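Local coordinates for protein Bd3459 (Bdellovibrio bacteriovorus, PDB 5CEC) that is a predatory endopeptidase, probably related to the D-Ala-D-Ala carboxypeptidases, and is bound by the ankyrin-repeat immunity protein Bd3460, at residues Met47-Lys52 against Glu377-Val382; Lys73-Leu78 against Ile311-Ser316; Gly369-Lys374 against Gln408-Asn413. The protein carries 1 engineered substitution. All blocks are in the same frame, centred on the assembly; numbering follows the deposited sequence.

Interaction 1. Residues Met47-Lys52 against Glu377-Val382; sequences MAANSK and EIYFAV
Met47 and Tyr379 face each other as an antiparallel hydrogen-bonded pair, where strand 40-48 runs out beside strand 376-385. Both bonds of the pair are made: Met47 N donates to Tyr379 O at 3.0 Å, and Tyr379 N answers to Met47 O at 2.9 Å. Ala48 and Ile378 form the non-hydrogen-bonded pair next along, and then Ala49 N meets Glu377 O at 2.9 Å in an almost straight bond, with an N-H...O angle of 173°.

The tight part lies on the face that carries Met47 and Tyr379. The two side chains run side by side and point the same way; the bend at the end of the methionine (chi3 79°) brings its CE to 4.1 Å from Tyr379 CD2. Ala49 takes over further along the ring, its CA 3.6 Å from Tyr379 CE2. The Ala49 methyl also borders two polar groups, with CB 3.6 Å from both Tyr379 OH and Glu377 OE1. Helix 307-322 covers this face: Leu314 packs on the tyrosine ring, Ile311 on Met47, and Asp318 hydrogen-bonds Tyr379 OH. Asp318 also lies close to the Glu377 carboxylate, which may make one of the two acids easier to protonate.

The contact loosens where strand 40-48 ends. Beyond Ala48 the chain leaves the sheet in a type I turn to Ser51, closed by Ser51 N to Ala48 O and open to solvent at Asn50. A water bridges the gap, accepting from Asn50 N and donating to Glu377 O, so that this carbonyl holds the water as well as Ala49 N.

Pairing of the N-terminal strand with the last long strand of the central antiparallel sheet is characteristic of the penicillin-binding-protein and beta-lactamase fold.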
loop_
_atom_site.group_PDB
_atom_site.type_symbol
_atom_site.label_atom_id
_atom_site.label_comp_id
_atom_site.label_asym_id
_atom_site.label_seq_id
_atom_site.Cartn_x
_atom_site.Cartn_y
_atom_site.Cartn_z
ATOM N N MET A 47 -16.947 15.281 -5.182
ATOM C CA MET A 47 -18.079 15.919 -4.514
ATOM C C MET A 47 -17.540 16.607 -3.272
ATOM O O MET A 47 -16.812 15.977 -2.502
ATOM C CB MET A 47 -19.142 14.893 -4.100
ATOM C CG MET A 47 -20.403 15.531 -3.542
ATOM S SD MET A 47 -21.588 14.313 -2.991
ATOM C CE MET A 47 -20.774 13.969 -1.419
ATOM N N ALA A 48 -17.938 17.865 -3.032
ATOM C CA ALA A 48 -17.559 18.526 -1.772
ATOM C C ALA A 48 -18.217 17.767 -0.615
ATOM O O ALA A 48 -19.390 17.379 -0.703
ATOM C CB ALA A 48 -18.003 19.976 -1.769
ATOM N N ALA A 49 -17.487 17.572 0.479
ATOM C CA ALA A 49 -17.997 16.802 1.631
ATOM C C ALA A 49 -19.234 17.408 2.269
ATOM O O ALA A 49 -20.124 16.695 2.782
ATOM C CB ALA A 49 -16.896 16.643 2.673
ATOM N N ASN A 50 -19.277 18.732 2.246
ATOM C CA ASN A 50 -20.374 19.487 2.808
ATOM C C ASN A 50 -21.522 19.776 1.813
ATOM O O ASN A 50 -22.399 20.594 2.096
ATOM C CB ASN A 50 -19.827 20.806 3.380
ATOM C CG ASN A 50 -19.274 21.737 2.304
ATOM O OD1 ASN A 50 -19.576 21.600 1.104
ATOM N ND2 ASN A 50 -18.430 22.670 2.717
ATOM N N SER A 51 -21.527 19.135 0.645
ATOM C CA SER A 51 -22.568 19.365 -0.351
ATOM C C SER A 51 -23.988 19.197 0.217
ATOM O O SER A 51 -24.291 18.165 0.819
ATOM C CB SER A 51 -22.404 18.373 -1.490
ATOM O OG SER A 51 -23.506 18.474 -2.365
ATOM N N LYS A 52 -24.835 20.212 0.031
ATOM C CA LYS A 52 -26.249 20.139 0.450
ATOM C C LYS A 52 -27.068 19.191 -0.428
ATOM O O LYS A 52 -27.953 18.479 0.066
ATOM C CB LYS A 52 -26.898 21.528 0.419
ATOM C CG LYS A 52 -26.287 22.540 1.380
ATOM C CD LYS A 52 -27.131 23.811 1.432
ATOM C CE LYS A 52 -26.513 24.894 2.302
ATOM N NZ LYS A 52 -25.446 25.636 1.577
ATOM N N GLU A 377 -13.067 20.168 2.279
ATOM C CA GLU A 377 -12.754 18.782 2.035
ATOM C C GLU A 377 -13.545 18.333 0.824
ATOM O O GLU A 377 -14.754 18.532 0.762
ATOM C CB GLU A 377 -13.154 17.942 3.239
ATOM C CG GLU A 377 -12.945 16.448 3.080
ATOM C CD GLU A 377 -13.532 15.592 4.204
ATOM O OE1 GLU A 377 -14.286 16.083 5.061
ATOM O OE2 GLU A 377 -13.253 14.392 4.211
ATOM N N ILE A 378 -12.868 17.741 -0.150
ATOM C CA ILE A 378 -13.511 17.272 -1.374
ATOM C C ILE A 378 -13.184 15.797 -1.576
ATOM O O ILE A 378 -12.007 15.405 -1.585
ATOM C CB ILE A 378 -13.068 18.068 -2.598
ATOM C CG1 ILE A 378 -13.236 19.570 -2.390
ATOM C CG2 ILE A 378 -13.819 17.610 -3.850
ATOM C CD1 ILE A 378 -12.622 20.380 -3.470
ATOM N N TYR A 379 -14.210 14.958 -1.772
ATOM C CA TYR A 379 -13.988 13.552 -2.137
ATOM C C TYR A 379 -13.717 13.420 -3.628
ATOM O O TYR A 379 -14.275 14.163 -4.446
ATOM C CB TYR A 379 -15.239 12.700 -1.825
ATOM C CG TYR A 379 -15.712 12.800 -0.397
ATOM C CD1 TYR A 379 -14.854 12.509 0.658
ATOM C CD2 TYR A 379 -17.017 13.189 -0.081
ATOM C CE1 TYR A 379 -15.265 12.601 1.967
ATOM C CE2 TYR A 379 -17.437 13.275 1.228
ATOM C CZ TYR A 379 -16.562 13.005 2.256
ATOM O OH TYR A 379 -16.974 13.119 3.564
ATOM N N PHE A 380 -12.848 12.486 -3.998
ATOM C CA PHE A 380 -12.578 12.244 -5.402
ATOM C C PHE A 380 -12.325 10.776 -5.663
ATOM O O PHE A 380 -11.957 10.026 -4.760
ATOM C CB PHE A 380 -11.340 13.064 -5.852
ATOM C CG PHE A 380 -10.036 12.519 -5.344
ATOM C CD1 PHE A 380 -9.371 11.539 -6.053
ATOM C CD2 PHE A 380 -9.515 12.921 -4.112
ATOM C CE1 PHE A 380 -8.200 10.991 -5.559
ATOM C CE2 PHE A 380 -8.369 12.362 -3.620
ATOM C CZ PHE A 380 -7.714 11.408 -4.345
ATOM N N ALA A 381 -12.493 10.401 -6.921
ATOM C CA ALA A 381 -12.051 9.096 -7.416
ATOM C C ALA A 381 -11.642 9.224 -8.861
ATOM O O ALA A 381 -12.318 9.903 -9.652
ATOM C CB ALA A 381 -13.087 8.019 -7.235
ATOM N N VAL A 382 -10.503 8.609 -9.186
ATOM C CA VAL A 382 -9.980 8.605 -10.562
ATOM C C VAL A 382 -9.735 7.169 -10.982
ATOM O O VAL A 382 -8.978 6.453 -10.312
ATOM C CB VAL A 382 -8.647 9.390 -10.698
ATOM C CG1 VAL A 382 -8.267 9.550 -12.161
ATOM C CG2 VAL A 382 -8.714 10.740 -10.008
HETATM O O HOH W 1 -16.657 20.239 1.911
#

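Interaction 2. Residues Lys73-Leu78 against Ile311-Ser316; sequences KVVTTL and IKVLYS
Val313 is the residue most deeply covered here, and it works with both of its methyls against helix 72-84. Its CG1, turned anti to the backbone N (chi1 165°), reaches in beside Val74, 4.0 Å from Val74 CG1 and 3.9 Å from Val74 O. The same methyl meets Leu78 CD2 at 4.1 Å, one helical turn further on. The other branch, CG2, touches Val75 CG2 at 4.1 Å, and the two valines cross at about a right angle.

Leu78 comes next in buried area. It spreads its two methyls over helix 307-322: CD2 spans from Val313 to the CB of Ser316, while CD1 rests 3.9 Å from the carbonyl carbon of Ser316. Val74 completes the set, its CG1 also meeting Leu314 CD2 at 4.2 Å. No hydrogen bond crosses the contact. The axes of the two short segments approach to 9.7 Å with their directions 37° apart, so the helices run roughly the same way and meet through branched aliphatic side chains. Helix 265-277 adds Phe269 and Tyr272 around Val75 and Leu78.

On the far flank of helix 72-84, Lys73 NZ bonds Ser70 OG, Asn253 OD1 and Ser290 O. This is consistent with the SxxK motif of serine penicillin-binding proteins, and the contact joins the helix that would carry it to helix 307-322, as in that fold.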
loop_
_atom_site.group_PDB
_atom_site.type_symbol
_atom_site.label_atom_id
_atom_site.label_comp_id
_atom_site.label_asym_id
_atom_site.label_seq_id
_atom_site.Cartn_x
_atom_site.Cartn_y
_atom_site.Cartn_z
ATOM N N LYS A 73 -10.115 -1.776 -1.343
ATOM C CA LYS A 73 -9.854 -1.852 0.112
ATOM C C LYS A 73 -10.560 -0.758 0.899
ATOM O O LYS A 73 -10.822 -0.952 2.071
ATOM C CB LYS A 73 -8.348 -1.892 0.385
ATOM C CG LYS A 73 -7.634 -3.077 -0.240
ATOM C CD LYS A 73 -6.187 -3.164 0.193
ATOM C CE LYS A 73 -5.518 -4.432 -0.275
ATOM N NZ LYS A 73 -5.297 -4.469 -1.734
ATOM N N VAL A 74 -10.873 0.362 0.249
ATOM C CA VAL A 74 -11.638 1.398 0.939
ATOM C C VAL A 74 -13.090 0.926 1.174
ATOM O O VAL A 74 -13.701 1.248 2.188
ATOM C CB VAL A 74 -11.609 2.732 0.195
ATOM C CG1 VAL A 74 -12.374 3.779 0.984
ATOM C CG2 VAL A 74 -10.181 3.220 -0.022
ATOM N N VAL A 75 -13.626 0.147 0.241
ATOM C CA VAL A 75 -14.965 -0.418 0.402
ATOM C C VAL A 75 -14.956 -1.443 1.535
ATOM O O VAL A 75 -15.827 -1.438 2.423
ATOM C CB VAL A 75 -15.464 -1.056 -0.903
ATOM C CG1 VAL A 75 -16.909 -1.498 -0.742
ATOM C CG2 VAL A 75 -15.403 -0.040 -2.060
ATOM N N THR A 76 -13.936 -2.292 1.548
ATOM C CA THR A 76 -13.779 -3.261 2.672
ATOM C C THR A 76 -13.634 -2.519 4.026
ATOM O O THR A 76 -14.175 -2.977 5.025
ATOM C CB THR A 76 -12.593 -4.170 2.372
ATOM O OG1 THR A 76 -12.820 -4.783 1.091
ATOM C CG2 THR A 76 -12.405 -5.222 3.441
ATOM N N THR A 77 -12.909 -1.399 4.007
ATOM C CA THR A 77 -12.721 -0.542 5.193
ATOM C C THR A 77 -14.081 -0.064 5.684
ATOM O O THR A 77 -14.368 -0.169 6.875
ATOM C CB THR A 77 -11.796 0.623 4.851
ATOM O OG1 THR A 77 -10.504 0.104 4.534
ATOM C CG2 THR A 77 -11.631 1.560 5.962
ATOM N N LEU A 78 -14.915 0.455 4.789
ATOM C CA LEU A 78 -16.260 0.918 5.185
ATOM C C LEU A 78 -17.049 -0.243 5.801
ATOM O O LEU A 78 -17.675 -0.088 6.860
ATOM C CB LEU A 78 -17.001 1.444 3.963
ATOM C CG LEU A 78 -18.480 1.742 4.186
ATOM C CD1 LEU A 78 -18.711 2.788 5.275
ATOM C CD2 LEU A 78 -19.152 2.171 2.903
ATOM N N ILE A 311 -17.401 7.603 -4.535
ATOM C CA ILE A 311 -17.718 8.822 -3.791
ATOM C C ILE A 311 -18.682 8.509 -2.644
ATOM O O ILE A 311 -18.481 8.972 -1.535
ATOM C CB ILE A 311 -18.303 9.890 -4.701
ATOM C CG1 ILE A 311 -17.311 10.228 -5.835
ATOM C CG2 ILE A 311 -18.678 11.118 -3.884
ATOM C CD1 ILE A 311 -15.968 10.767 -5.357
ATOM N N LYS A 312 -19.704 7.709 -2.896
ATOM C CA LYS A 312 -20.659 7.341 -1.844
ATOM C C LYS A 312 -20.009 6.583 -0.698
ATOM O O LYS A 312 -20.273 6.818 0.476
ATOM C CB LYS A 312 -21.823 6.535 -2.384
ATOM C CG LYS A 312 -22.725 7.289 -3.360
ATOM C CD LYS A 312 -23.793 6.377 -3.944
ATOM C CE LYS A 312 -24.875 6.034 -2.932
ATOM N NZ LYS A 312 -25.796 7.172 -2.614
ATOM N N VAL A 313 -19.069 5.715 -1.058
ATOM C CA VAL A 313 -18.301 4.987 -0.056
ATOM C C VAL A 313 -17.489 5.946 0.802
ATOM O O VAL A 313 -17.469 5.801 2.041
ATOM C CB VAL A 313 -17.409 3.919 -0.740
ATOM C CG1 VAL A 313 -16.322 3.394 0.193
ATOM C CG2 VAL A 313 -18.280 2.777 -1.242
ATOM N N LEU A 314 -16.825 6.908 0.171
ATOM C CA LEU A 314 -16.055 7.906 0.939
ATOM C C LEU A 314 -16.955 8.710 1.892
ATOM O O LEU A 314 -16.614 8.912 3.070
ATOM C CB LEU A 314 -15.282 8.835 0.022
ATOM C CG LEU A 314 -14.086 8.118 -0.671
ATOM C CD1 LEU A 314 -13.686 8.891 -1.920
ATOM C CD2 LEU A 314 -12.902 7.909 0.269
ATOM N N TYR A 315 -18.096 9.175 1.383
ATOM C CA TYR A 315 -19.047 9.934 2.203
ATOM C C TYR A 315 -19.474 9.135 3.420
ATOM O O TYR A 315 -19.455 9.630 4.570
ATOM C CB TYR A 315 -20.272 10.294 1.386
ATOM C CG TYR A 315 -21.303 10.996 2.197
ATOM C CD1 TYR A 315 -22.238 10.287 2.942
ATOM C CD2 TYR A 315 -21.321 12.377 2.251
ATOM C CE1 TYR A 315 -23.180 10.939 3.695
ATOM C CE2 TYR A 315 -22.243 13.047 3.018
ATOM C CZ TYR A 315 -23.195 12.335 3.755
ATOM O OH TYR A 315 -24.116 12.941 4.518
ATOM N N SER A 316 -19.831 7.876 3.189
ATOM C CA SER A 316 -20.306 6.990 4.251
ATOM C C SER A 316 -19.221 6.620 5.249
ATOM O O SER A 316 -19.485 6.538 6.453
ATOM C CB SER A 316 -20.972 5.741 3.661
ATOM O OG SER A 316 -22.145 6.071 2.949
#

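Interaction 3. Residues Gly369-Lys374 against Gln408-Asn413; sequences GSVSTK and QLINQN
Leu409 makes the first, light touch on strand 364-373, its CD2 lying 4.3 Å from Val371 CG2. Ile410 follows and does most of the apolar work. Its CG1 branch, set beside the backbone N and anti to the carbonyl carbon (chi1 -70°), extends over Val371, so that CG1 comes to 3.7 Å from Val371 CB and CD1 to 3.7 Å from Val371 CG1. The valine and isoleucine slant across one another, and the methyl CG2 of Thr373 closes in on the isoleucine backbone at Ile410 CA.

The CB of Asn411 points away from the strand; on this outer side of the helix its ND2 donates to Arg173 O of the Bd3460 chain.

Past the helix end comes Asn413, whose side chain folds back on the last turn: ND2 donates to Leu409 O at 2.9 Å, nearly straight at 170° and with the acceptor in the amide plane. That bond fixes the rotation of the amide, while its OD1 has a weak bond from Asn375. Asn413 CB is left packed 3.4 Å from Thr373 OG1, a hydroxyl whose hydrogen bond is with Gly376 O in the turn between strands. Asn413 O lies 3.4 Å from Lys374 N, but the angle is too poor for a bond.

The end of helix 394-411 thus covers one face of the sheet at strand 364-373, which runs between strands 376-385 and 354-361. Ile410 reaches on to Thr354 of the latter, and Asn413 to Ile378 of the former.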
loop_
_atom_site.group_PDB
_atom_site.type_symbol
_atom_site.label_atom_id
_atom_site.label_comp_id
_atom_site.label_asym_id
_atom_site.label_seq_id
_atom_site.Cartn_x
_atom_site.Cartn_y
_atom_site.Cartn_z
ATOM N N GLY A 369 -10.061 9.191 -2.573
ATOM C CA GLY A 369 -9.807 9.767 -1.259
ATOM C C GLY A 369 -10.420 11.133 -1.131
ATOM O O GLY A 369 -11.460 11.458 -1.750
ATOM N N SER A 370 -9.780 11.929 -0.289
ATOM C CA SER A 370 -10.173 13.296 -0.072
ATOM C C SER A 370 -8.995 14.227 -0.260
ATOM O O SER A 370 -7.829 13.893 0.034
ATOM C CB SER A 370 -10.737 13.470 1.341
ATOM O OG SER A 370 -9.722 13.336 2.318
ATOM N N VAL A 371 -9.317 15.420 -0.753
ATOM C CA VAL A 371 -8.373 16.524 -0.766
ATOM C C VAL A 371 -8.875 17.642 0.134
ATOM O O VAL A 371 -10.070 17.950 0.136
ATOM C CB VAL A 371 -8.092 17.057 -2.201
ATOM C CG1 VAL A 371 -7.389 16.005 -3.068
ATOM C CG2 VAL A 371 -9.336 17.559 -2.912
ATOM N N SER A 372 -7.955 18.212 0.924
ATOM C CA SER A 372 -8.228 19.325 1.805
ATOM C C SER A 372 -7.735 20.556 1.055
ATOM O O SER A 372 -6.554 20.664 0.716
ATOM C CB SER A 372 -7.492 19.152 3.126
ATOM O OG SER A 372 -7.679 20.290 3.943
ATOM N N THR A 373 -8.674 21.433 0.751
ATOM C CA THR A 373 -8.418 22.642 -0.036
ATOM C C THR A 373 -8.784 23.895 0.748
ATOM O O THR A 373 -9.417 23.808 1.800
ATOM C CB THR A 373 -9.191 22.584 -1.375
ATOM O OG1 THR A 373 -10.586 22.851 -1.156
ATOM C CG2 THR A 373 -9.049 21.207 -2.056
ATOM N N LYS A 374 -8.410 25.068 0.217
ATOM C CA LYS A 374 -8.881 26.345 0.752
ATOM C C LYS A 374 -10.400 26.367 0.865
ATOM O O LYS A 374 -10.920 26.910 1.817
ATOM C CB LYS A 374 -8.412 27.506 -0.130
ATOM C CG LYS A 374 -8.707 28.903 0.410
ATOM C CD LYS A 374 -7.874 29.963 -0.303
ATOM C CE LYS A 374 -6.384 29.847 0.047
ATOM N NZ LYS A 374 -5.655 31.152 -0.003
ATOM N N GLN A 408 -4.962 19.319 -10.216
ATOM C CA GLN A 408 -5.823 20.297 -10.905
ATOM C C GLN A 408 -7.074 20.557 -10.072
ATOM O O GLN A 408 -7.492 21.721 -9.929
ATOM C CB GLN A 408 -6.193 19.791 -12.305
ATOM C CG GLN A 408 -6.970 20.781 -13.165
ATOM C CD GLN A 408 -6.195 22.069 -13.434
ATOM O OE1 GLN A 408 -4.995 22.059 -13.692
ATOM N NE2 GLN A 408 -6.883 23.184 -13.361
ATOM N N LEU A 409 -7.679 19.487 -9.543
ATOM C CA LEU A 409 -8.848 19.637 -8.678
ATOM C C LEU A 409 -8.562 20.521 -7.461
ATOM O O LEU A 409 -9.367 21.396 -7.083
ATOM C CB LEU A 409 -9.393 18.255 -8.263
ATOM C CG LEU A 409 -10.575 18.250 -7.294
ATOM C CD1 LEU A 409 -11.816 18.895 -7.913
ATOM C CD2 LEU A 409 -10.886 16.828 -6.868
ATOM N N ILE A 410 -7.401 20.318 -6.866
ATOM C CA ILE A 410 -6.981 21.155 -5.745
ATOM C C ILE A 410 -6.785 22.628 -6.170
ATOM O O ILE A 410 -7.257 23.535 -5.472
ATOM C CB ILE A 410 -5.679 20.577 -5.097
ATOM C CG1 ILE A 410 -5.995 19.276 -4.368
ATOM C CG2 ILE A 410 -5.086 21.588 -4.114
ATOM C CD1 ILE A 410 -4.768 18.481 -4.000
ATOM N N ASN A 411 -6.122 22.841 -7.310
ATOM C CA ASN A 411 -5.878 24.175 -7.876
ATOM C C ASN A 411 -7.188 24.933 -8.009
ATOM O O ASN A 411 -7.277 26.129 -7.684
ATOM C CB ASN A 411 -5.275 24.115 -9.321
ATOM C CG ASN A 411 -3.816 23.690 -9.383
ATOM O OD1 ASN A 411 -3.087 23.679 -8.381
ATOM N ND2 ASN A 411 -3.368 23.331 -10.625
ATOM N N GLN A 412 -8.212 24.231 -8.503
ATOM C CA GLN A 412 -9.514 24.832 -8.783
ATOM C C GLN A 412 -10.360 25.077 -7.549
ATOM O O GLN A 412 -11.414 25.722 -7.635
ATOM C CB GLN A 412 -10.271 23.980 -9.789
ATOM C CG GLN A 412 -9.602 24.041 -11.141
ATOM C CD GLN A 412 -10.188 23.078 -12.141
ATOM O OE1 GLN A 412 -10.834 22.098 -11.778
ATOM N NE2 GLN A 412 -9.967 23.351 -13.407
ATOM N N ASN A 413 -9.860 24.643 -6.389
ATOM C CA ASN A 413 -10.523 24.916 -5.101
ATOM C C ASN A 413 -9.622 25.722 -4.148
ATOM O O ASN A 413 -9.675 25.544 -2.915
ATOM C CB ASN A 413 -10.938 23.562 -4.509
ATOM C CG ASN A 413 -12.166 23.027 -5.187
ATOM O OD1 ASN A 413 -13.262 23.450 -4.866
ATOM N ND2 ASN A 413 -11.994 22.148 -6.161
#

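How the interactions relate
From the N terminus, residues 47-52 open the longest loop, which interaction 1 closes more than 300 residues later at strand 376-385. Interaction 2 is nested inside it: helix 72-84 waits for helix 307-322 to arrive. Interaction 3 begins at 369-374, still within the first loop, and ends at 408-413, beyond it, so interactions 1 and 3 cross; interactions 2 and 3 follow in series. Strands 364-373 and 376-385 are sheet neighbours, joined by Ile378 O to Val371 N. Helix 307-322 packs on this sheet through Ile311 and Leu314, linking interaction 2 to both others and tying the two helices, the sheet and its outer helix together.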